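Local coordinates for phosphotriesterase family protein (Listeria monocytogenes serotype 4b str. H7858, PDB 3PNZ), which probably hydrolyses phosphorylated sugar lactones, as a zinc-bound lactonase with the amidohydrolase fold, at residues D51-F55 with P286-Y290; P183-T188 with Y210-M216; E264-L268 with A323-T327. All blocks are in the same frame, centred on the assembly; numbering follows the deposited sequence.

Contact 1 (D51-F55 with P286-Y290)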
loop_
_atom_site.group_PDB
_atom_site.type_symbol
_atom_site.label_atom_id
_atom_site.label_comp_id
_atom_site.label_asym_id
_atom_site.label_seq_id
_atom_site.Cartn_x
_atom_site.Cartn_y
_atom_site.Cartn_z
ATOM N N ASP A 51 3.049 -12.844 -13.122
ATOM C CA ASP A 51 2.474 -11.501 -13.237
ATOM C C ASP A 51 3.530 -10.407 -13.027
ATOM O O ASP A 51 3.583 -9.427 -13.769
ATOM C CB ASP A 51 1.316 -11.302 -12.256
ATOM C CG ASP A 51 -0.018 -11.799 -12.813
ATOM O OD1 ASP A 51 -0.896 -10.956 -13.130
ATOM O OD2 ASP A 51 -0.187 -13.031 -12.930
ATOM N N VAL A 52 4.363 -10.568 -12.009
ATOM C CA VAL A 52 5.424 -9.595 -11.764
ATOM C C VAL A 52 6.351 -9.511 -12.985
ATOM O O VAL A 52 6.798 -8.428 -13.375
ATOM C CB VAL A 52 6.217 -9.932 -10.483
ATOM C CG1 VAL A 52 7.393 -8.966 -10.303
ATOM C CG2 VAL A 52 5.298 -9.888 -9.275
ATOM N N GLN A 53 6.619 -10.655 -13.606
ATOM C CA GLN A 53 7.428 -10.669 -14.824
ATOM C C GLN A 53 6.753 -9.917 -15.977
ATOM O O GLN A 53 7.424 -9.247 -16.757
ATOM C CB GLN A 53 7.775 -12.103 -15.237
ATOM C CG GLN A 53 8.790 -12.199 -16.373
ATOM C CD GLN A 53 10.155 -11.643 -15.984
ATOM O OE1 GLN A 53 10.788 -12.120 -15.040
ATOM N NE2 GLN A 53 10.605 -10.630 -16.703
ATOM N N ASP A 54 5.427 -10.016 -16.089
ATOM C CA ASP A 54 4.710 -9.231 -17.091
ATOM C C ASP A 54 4.956 -7.737 -16.876
ATOM O O ASP A 54 5.172 -6.984 -17.825
ATOM C CB ASP A 54 3.206 -9.502 -17.030
ATOM C CG ASP A 54 2.828 -10.869 -17.568
ATOM O OD1 ASP A 54 3.590 -11.427 -18.391
ATOM O OD2 ASP A 54 1.757 -11.381 -17.173
ATOM N N PHE A 55 4.885 -7.317 -15.617
ATOM C CA PHE A 55 5.131 -5.927 -15.229
ATOM C C PHE A 55 6.539 -5.531 -15.662
ATOM O O PHE A 55 6.737 -4.513 -16.320
ATOM C CB PHE A 55 4.960 -5.806 -13.712
ATOM C CG PHE A 55 5.226 -4.431 -13.147
ATOM C CD1 PHE A 55 4.405 -3.354 -13.459
ATOM C CD2 PHE A 55 6.257 -4.241 -12.232
ATOM C CE1 PHE A 55 4.637 -2.095 -12.903
ATOM C CE2 PHE A 55 6.499 -2.993 -11.672
ATOM C CZ PHE A 55 5.683 -1.916 -12.007
ATOM N N PRO A 286 -7.167 -9.313 -14.871
ATOM C CA PRO A 286 -6.440 -8.267 -15.599
ATOM C C PRO A 286 -4.935 -8.322 -15.330
ATOM O O PRO A 286 -4.143 -7.994 -16.217
ATOM C CB PRO A 286 -7.046 -6.975 -15.046
ATOM C CG PRO A 286 -8.424 -7.389 -14.580
ATOM C CD PRO A 286 -8.240 -8.764 -14.025
ATOM N N GLY A 287 -4.557 -8.738 -14.125
ATOM C CA GLY A 287 -3.159 -8.975 -13.802
ATOM C C GLY A 287 -2.342 -7.719 -13.560
ATOM O O GLY A 287 -2.826 -6.599 -13.738
ATOM N N LEU A 288 -1.089 -7.909 -13.161
ATOM C CA LEU A 288 -0.176 -6.784 -12.987
ATOM C C LEU A 288 0.183 -6.118 -14.315
ATOM O O LEU A 288 0.755 -5.034 -14.336
ATOM C CB LEU A 288 1.086 -7.213 -12.219
ATOM C CG LEU A 288 0.867 -7.712 -10.784
ATOM C CD1 LEU A 288 2.180 -8.152 -10.120
ATOM C CD2 LEU A 288 0.162 -6.662 -9.915
ATOM N N GLU A 289 -0.164 -6.747 -15.433
ATOM C CA GLU A 289 0.078 -6.123 -16.727
ATOM C C GLU A 289 -0.916 -5.002 -16.989
ATOM O O GLU A 289 -0.631 -4.075 -17.737
ATOM C CB GLU A 289 -0.033 -7.146 -17.862
ATOM C CG GLU A 289 -1.454 -7.655 -18.084
ATOM C CD GLU A 289 -1.597 -8.509 -19.337
ATOM O OE1 GLU A 289 -2.753 -8.754 -19.749
ATOM O OE2 GLU A 289 -0.564 -8.936 -19.901
ATOM N N TYR A 290 -2.094 -5.095 -16.378
ATOM C CA TYR A 290 -3.211 -4.250 -16.794
ATOM C C TYR A 290 -2.920 -2.757 -16.811
ATOM O O TYR A 290 -3.153 -2.090 -17.816
ATOM C CB TYR A 290 -4.468 -4.512 -15.966
ATOM C CG TYR A 290 -5.627 -3.675 -16.458
ATOM C CD1 TYR A 290 -6.352 -4.054 -17.580
ATOM C CD2 TYR A 290 -5.970 -2.487 -15.828
ATOM C CE1 TYR A 290 -7.410 -3.281 -18.046
ATOM C CE2 TYR A 290 -7.023 -1.704 -16.291
ATOM C CZ TYR A 290 -7.735 -2.107 -17.397
ATOM O OH TYR A 290 -8.773 -1.330 -17.863
HETATM O O HOH W 1 -0.149 -9.673 -15.646
#

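Contact 2 (P183-T188 with Y210-M216)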
loop_
_atom_site.group_PDB
_atom_site.type_symbol
_atom_site.label_atom_id
_atom_site.label_comp_id
_atom_site.label_asym_id
_atom_site.label_seq_id
_atom_site.Cartn_x
_atom_site.Cartn_y
_atom_site.Cartn_z
ATOM N N PRO A 183 8.256 6.447 5.357
ATOM C CA PRO A 183 6.983 6.971 4.849
ATOM C C PRO A 183 5.835 6.206 5.500
ATOM O O PRO A 183 6.035 5.064 5.922
ATOM C CB PRO A 183 7.020 6.634 3.355
ATOM C CG PRO A 183 8.396 6.252 3.046
ATOM C CD PRO A 183 9.040 5.771 4.313
ATOM N N ILE A 184 4.658 6.827 5.566
ATOM C CA ILE A 184 3.497 6.239 6.234
ATOM C C ILE A 184 2.405 6.012 5.197
ATOM O O ILE A 184 2.180 6.853 4.322
ATOM C CB ILE A 184 2.948 7.177 7.335
ATOM C CG1 ILE A 184 4.040 7.515 8.357
ATOM C CG2 ILE A 184 1.759 6.535 8.043
ATOM C CD1 ILE A 184 3.736 8.770 9.171
ATOM N N HIS A 185 1.731 4.867 5.296
ATOM C CA HIS A 185 0.617 4.550 4.399
ATOM C C HIS A 185 -0.577 4.203 5.264
ATOM O O HIS A 185 -0.421 3.617 6.327
ATOM C CB HIS A 185 0.975 3.362 3.507
ATOM C CG HIS A 185 -0.066 3.039 2.477
ATOM N ND1 HIS A 185 -0.413 3.919 1.475
ATOM C CD2 HIS A 185 -0.808 1.925 2.275
ATOM C CE1 HIS A 185 -1.339 3.368 0.708
ATOM N NE2 HIS A 185 -1.601 2.160 1.174
ATOM N N SER A 186 -1.773 4.578 4.828
ATOM C CA SER A 186 -2.961 4.161 5.571
ATOM C C SER A 186 -3.944 3.392 4.694
ATOM O O SER A 186 -4.027 3.609 3.487
ATOM C CB SER A 186 -3.653 5.358 6.227
ATOM O OG SER A 186 -4.337 6.150 5.271
ATOM N N HIS A 187 -4.660 2.465 5.317
ATOM C CA HIS A 187 -5.822 1.858 4.693
ATOM C C HIS A 187 -7.044 2.645 5.146
ATOM O O HIS A 187 -7.215 2.870 6.334
ATOM C CB HIS A 187 -5.962 0.410 5.155
ATOM C CG HIS A 187 -7.302 -0.184 4.862
ATOM N ND1 HIS A 187 -7.547 -0.946 3.744
ATOM C CD2 HIS A 187 -8.470 -0.129 5.546
ATOM C CE1 HIS A 187 -8.812 -1.340 3.747
ATOM N NE2 HIS A 187 -9.394 -0.858 4.832
ATOM N N THR A 188 -7.865 3.091 4.200
ATOM C CA THR A 188 -9.187 3.589 4.545
ATOM C C THR A 188 -10.191 2.565 4.034
ATOM O O THR A 188 -10.046 2.026 2.931
ATOM C CB THR A 188 -9.509 4.979 3.953
ATOM O OG1 THR A 188 -9.494 4.928 2.522
ATOM C CG2 THR A 188 -8.526 6.040 4.457
ATOM N N TYR A 210 4.003 13.283 4.654
ATOM C CA TYR A 210 4.686 12.005 4.872
ATOM C C TYR A 210 3.736 10.817 4.772
ATOM O O TYR A 210 4.141 9.669 4.973
ATOM C CB TYR A 210 5.333 11.964 6.262
ATOM C CG TYR A 210 6.459 12.954 6.500
ATOM C CD1 TYR A 210 6.954 13.759 5.478
ATOM C CD2 TYR A 210 7.022 13.077 7.762
ATOM C CE1 TYR A 210 7.993 14.671 5.727
ATOM C CE2 TYR A 210 8.061 13.978 8.018
ATOM C CZ TYR A 210 8.534 14.770 6.993
ATOM O OH TYR A 210 9.563 15.665 7.245
ATOM N N LEU A 211 2.469 11.105 4.496
ATOM C CA LEU A 211 1.429 10.078 4.475
ATOM C C LEU A 211 0.894 9.865 3.060
ATOM O O LEU A 211 0.671 10.831 2.336
ATOM C CB LEU A 211 0.270 10.528 5.371
ATOM C CG LEU A 211 -1.021 9.691 5.326
ATOM C CD1 LEU A 211 -0.812 8.331 5.984
ATOM C CD2 LEU A 211 -2.146 10.456 6.024
ATOM N N SER A 212 0.701 8.608 2.656
ATOM C CA SER A 212 -0.141 8.322 1.492
ATOM C C SER A 212 -1.385 7.602 1.991
ATOM O O SER A 212 -1.298 6.686 2.811
ATOM C CB SER A 212 0.574 7.474 0.436
ATOM O OG SER A 212 1.073 6.280 0.996
ATOM N N ILE A 213 -2.535 8.037 1.501
ATOM C CA ILE A 213 -3.802 7.496 1.970
ATOM C C ILE A 213 -4.363 6.543 0.921
ATOM O O ILE A 213 -4.655 6.938 -0.212
ATOM C CB ILE A 213 -4.784 8.625 2.280
ATOM C CG1 ILE A 213 -4.179 9.572 3.319
ATOM C CG2 ILE A 213 -6.154 8.057 2.740
ATOM C CD1 ILE A 213 -5.023 10.781 3.591
ATOM N N GLY A 214 -4.494 5.279 1.305
ATOM C CA GLY A 214 -4.971 4.251 0.396
ATOM C C GLY A 214 -6.473 4.314 0.154
ATOM O O GLY A 214 -7.229 4.823 0.987
ATOM N N HIS A 215 -6.880 3.816 -1.016
ATOM C CA HIS A 215 -8.286 3.601 -1.375
ATOM C C HIS A 215 -9.123 4.877 -1.517
ATOM O O HIS A 215 -10.329 4.860 -1.309
ATOM C CB HIS A 215 -8.940 2.591 -0.413
ATOM C CG HIS A 215 -8.069 1.411 -0.126
ATOM N ND1 HIS A 215 -7.368 0.752 -1.113
ATOM C CD2 HIS A 215 -7.740 0.802 1.039
ATOM C CE1 HIS A 215 -6.659 -0.224 -0.573
ATOM N NE2 HIS A 215 -6.871 -0.218 0.730
ATOM N N MET A 216 -8.490 5.985 -1.902
ATOM C CA MET A 216 -9.244 7.215 -2.123
ATOM C C MET A 216 -10.241 7.094 -3.286
ATOM O O MET A 216 -11.235 7.821 -3.348
ATOM C CB MET A 216 -8.285 8.396 -2.330
ATOM C CG MET A 216 -7.587 8.841 -1.053
ATOM S SD MET A 216 -8.668 9.720 0.096
ATOM C CE MET A 216 -9.330 8.364 1.072
HETATM O O HOH W 2 3.610 5.893 1.835
#

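Contact 3 (E264-L268 with A323-T327)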
loop_
_atom_site.group_PDB
_atom_site.type_symbol
_atom_site.label_atom_id
_atom_site.label_comp_id
_atom_site.label_asym_id
_atom_site.label_seq_id
_atom_site.Cartn_x
_atom_site.Cartn_y
_atom_site.Cartn_z
ATOM N N GLU A 264 -1.739 17.604 -8.782
ATOM C CA GLU A 264 -1.227 16.487 -9.573
ATOM C C GLU A 264 -0.019 15.794 -8.938
ATOM O O GLU A 264 0.217 14.613 -9.183
ATOM C CB GLU A 264 -0.899 16.927 -11.002
ATOM C CG GLU A 264 0.309 17.849 -11.114
ATOM C CD GLU A 264 0.346 18.553 -12.456
ATOM O OE1 GLU A 264 -0.694 19.123 -12.854
ATOM O OE2 GLU A 264 1.406 18.530 -13.119
ATOM N N ASP A 265 0.746 16.520 -8.127
ATOM C CA ASP A 265 1.967 15.969 -7.548
ATOM C C ASP A 265 1.683 15.031 -6.372
ATOM O O ASP A 265 2.603 14.453 -5.785
ATOM C CB ASP A 265 2.877 17.101 -7.071
ATOM C CG ASP A 265 3.444 17.928 -8.212
ATOM O OD1 ASP A 265 3.476 17.439 -9.358
ATOM O OD2 ASP A 265 3.872 19.073 -7.944
ATOM N N GLN A 266 0.409 14.892 -6.008
ATOM C CA GLN A 266 0.051 14.084 -4.845
ATOM C C GLN A 266 -0.650 12.779 -5.208
ATOM O O GLN A 266 -0.973 11.980 -4.322
ATOM C CB GLN A 266 -0.814 14.894 -3.873
ATOM C CG GLN A 266 -0.014 15.947 -3.117
ATOM C CD GLN A 266 -0.886 17.037 -2.523
ATOM O OE1 GLN A 266 -0.776 18.204 -2.902
ATOM N NE2 GLN A 266 -1.755 16.664 -1.586
ATOM N N ILE A 267 -0.874 12.563 -6.501
ATOM C CA ILE A 267 -1.624 11.386 -6.966
ATOM C C ILE A 267 -0.745 10.144 -7.170
ATOM O O ILE A 267 0.298 10.196 -7.833
ATOM C CB ILE A 267 -2.414 11.714 -8.242
ATOM C CG1 ILE A 267 -3.443 12.806 -7.927
ATOM C CG2 ILE A 267 -3.085 10.445 -8.806
ATOM C CD1 ILE A 267 -4.052 13.444 -9.133
ATOM N N LEU A 268 -1.162 9.029 -6.575
ATOM C CA LEU A 268 -0.508 7.738 -6.788
ATOM C C LEU A 268 -1.532 6.781 -7.367
ATOM O O LEU A 268 -2.731 6.956 -7.148
ATOM C CB LEU A 268 0.008 7.168 -5.469
ATOM C CG LEU A 268 1.011 8.011 -4.682
ATOM C CD1 LEU A 268 1.273 7.374 -3.319
ATOM C CD2 LEU A 268 2.292 8.170 -5.495
ATOM N N ALA A 323 8.501 8.605 -6.228
ATOM C CA ALA A 323 9.869 8.934 -5.807
ATOM C C ALA A 323 9.875 9.954 -4.669
ATOM O O ALA A 323 10.753 9.923 -3.808
ATOM C CB ALA A 323 10.685 9.436 -6.987
ATOM N N ARG A 324 8.903 10.858 -4.657
ATOM C CA ARG A 324 8.778 11.817 -3.569
ATOM C C ARG A 324 8.165 11.176 -2.319
ATOM O O ARG A 324 8.623 11.405 -1.197
ATOM C CB ARG A 324 7.958 13.038 -4.008
ATOM C CG ARG A 324 7.874 14.133 -2.938
ATOM C CD ARG A 324 7.359 15.473 -3.476
ATOM N NE ARG A 324 5.936 15.455 -3.826
ATOM C CZ ARG A 324 4.952 15.849 -3.016
ATOM N NH1 ARG A 324 5.220 16.291 -1.792
ATOM N NH2 ARG A 324 3.689 15.793 -3.430
ATOM N N CYS A 325 7.146 10.347 -2.523
ATOM C CA CYS A 325 6.398 9.774 -1.408
ATOM C C CYS A 325 7.197 8.739 -0.615
ATOM O O CYS A 325 7.214 8.769 0.614
ATOM C CB CYS A 325 5.080 9.167 -1.908
ATOM S SG CYS A 325 4.085 8.377 -0.603
ATOM N N PHE A 326 7.881 7.838 -1.316
ATOM C CA PHE A 326 8.451 6.672 -0.653
ATOM C C PHE A 326 9.881 6.844 -0.130
ATOM O O PHE A 326 10.459 5.909 0.410
ATOM C CB PHE A 326 8.310 5.437 -1.544
ATOM C CG PHE A 326 6.875 5.079 -1.813
ATOM C CD1 PHE A 326 6.072 4.596 -0.787
ATOM C CD2 PHE A 326 6.319 5.275 -3.071
ATOM C CE1 PHE A 326 4.734 4.288 -1.019
ATOM C CE2 PHE A 326 4.982 4.966 -3.307
ATOM C CZ PHE A 326 4.201 4.472 -2.280
ATOM N N THR A 327 10.430 8.047 -0.256
ATOM C CA THR A 327 11.737 8.320 0.336
ATOM C C THR A 327 11.603 8.459 1.843
ATOM O O THR A 327 10.618 9.012 2.338
ATOM C CB THR A 327 12.320 9.616 -0.189
ATOM O OG1 THR A 327 11.403 10.680 0.100
ATOM C CG2 THR A 327 12.561 9.523 -1.688
HETATM O O HOH W 3 5.668 14.765 -6.389
#

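Contact 1 (D51-F55 with P286-Y290)
D51 and L288 join two parts of the outer shell of a TIM-barrel amidohydrolase. D51 lies on helix 45-57. L288 lies on the segment that leads into helix 289-305. The D51 side chain sets out toward the second segment. Its CB rests on L288, with CD1 3.9 Å away. Beyond CG, OD1 takes the backbone N-H of L288 at 3.1 Å, using its anti lone pair. OD1 also accepts from K280 N, and OD2 is bonded to H281 N. Three backbone N-H groups and water 1 thus grip the carboxylate. G287 CA lies 3.1 Å from D51 OD1, and G287 has a positive phi.

On the apolar side, L288 CB lies against D51 O. Its CD1 reaches V52 CG2 at 3.7 Å, the two side chains lying alongside and pointing the same way. F55 and L288 both rest on I63 of strand 62-65, toward the barrel. The polar side is joined by one water. Water 1 donates to D51 OD1 and to D54 OD2, which also bonds H281. It accepts from E289 N at 2.9 Å.

Contact 2 (P183-T188 with Y210-M216)
I184 opens the pairing with Y210, in a beta-alpha-beta unit of the TIM barrel. Strands 184-186 and 211-213 run parallel, linked through helix 194-203. I184 N bonds Y210 O at 2.9 Å, and I184 O receives S212 N at 2.8 Å. The I184 side chain turns to the helix side, where CG2 meets L211 CD1.

H185 points to the barrel interior. Its CG is anti to the backbone N (chi1 -175°), which swings the ring toward S212. ND1 donates to S212 OG at 2.8 Å, with the hydroxyl close to the ring plane. S212 OG thus accepts from H185 ND1 and donates to water 2, which donates to I184 O. NE2 of H185 bonds H22, a ligand of one of the two zinc ions, so H185 is a second-shell residue.

S186 N bonds S212 O at 3.0 Å, and S186 O takes G214 N at 2.8 Å. The S186 hydroxyl, near I213, bonds Q197 of the helix.

H187 follows in the metal site. ND1 of H187 and NE2 of H215 are 3.2 Å apart because both bind the second zinc ion, shared with the carboxylated K154. The two rings are inclined at 75°. E189 bonds H187 NE2 and D238 bonds H215 ND1, which probably fixes the rotation of each ring.

T188 ends the segment. Its CG2 packs on I213 CG2 at 3.6 Å. Its OG1, between the backbone N and the carbonyl carbon (chi1 62°), donates to G214 O at 2.7 Å.

Contact 3 (E264-L268 with A323-T327)
The R324 side chain leaves helix 310-325 with CG anti to the backbone N (chi1 -176°), then bends at chi3 (71°), and this carries the guanidinium across to D265. NH2 donates to D265 O at 2.9 Å. The oxygen lies near the guanidinium plane, at its edge. Seen from the D265 carbonyl, the donor sits above the plane, 63° out of it. The same NH2 also passes Q266 CG at 3.7 Å. Water 3 accepts from R324 NE at 2.7 Å and lies 3.1 Å from D265 O. The remaining nitrogen, NH1, bonds a glycerol, probably from the crystallisation liquor. The carboxylate of D265 turns to a different partner and forms a salt bridge with K316. The amide of Q266 bonds A233 O and A229 O.

Deeper in, the contact is apolar. L268 CD1 reaches C325 SG at 4.0 Å and F326 CZ at 4.3 Å. C325 SG sits over the centre of one face of the F326 ring, 4.1 Å above it. F234 and S21 pack around this group.

Polar groups thus meet at the outer side and apolar ones deeper in. The contact joins strand 267-269, the last of the barrel strands, to the end of helix 310-325, the last helix of the chain. This is the closing end of a TIM barrel, where the C-terminal helix packs against the barrel.

Overall arrangement
All three contacts belong to one TIM barrel. Contact 2 is the most central, its centre about 7 Å from the chain centre. It pairs neighbouring strands by backbone bonds and supplies zinc ligands. Contact 1 lies between helix 45-57 and the lead-in to helix 289-305, its centre about 17 Å from the chain centre. It is also buried, but relies on a carboxylate, a water and a leucine packed on V52 and F55. Contact 3 is partly buried, with an exposed arginine. Contacts 2 and 3 reach the same sheet and touch: P183 CG packs on F326 O, and S212 CB on C325 SG. Contact 1 touches neither. Helices 289-305 and 310-325, consecutive in the chain, connect it to contact 3.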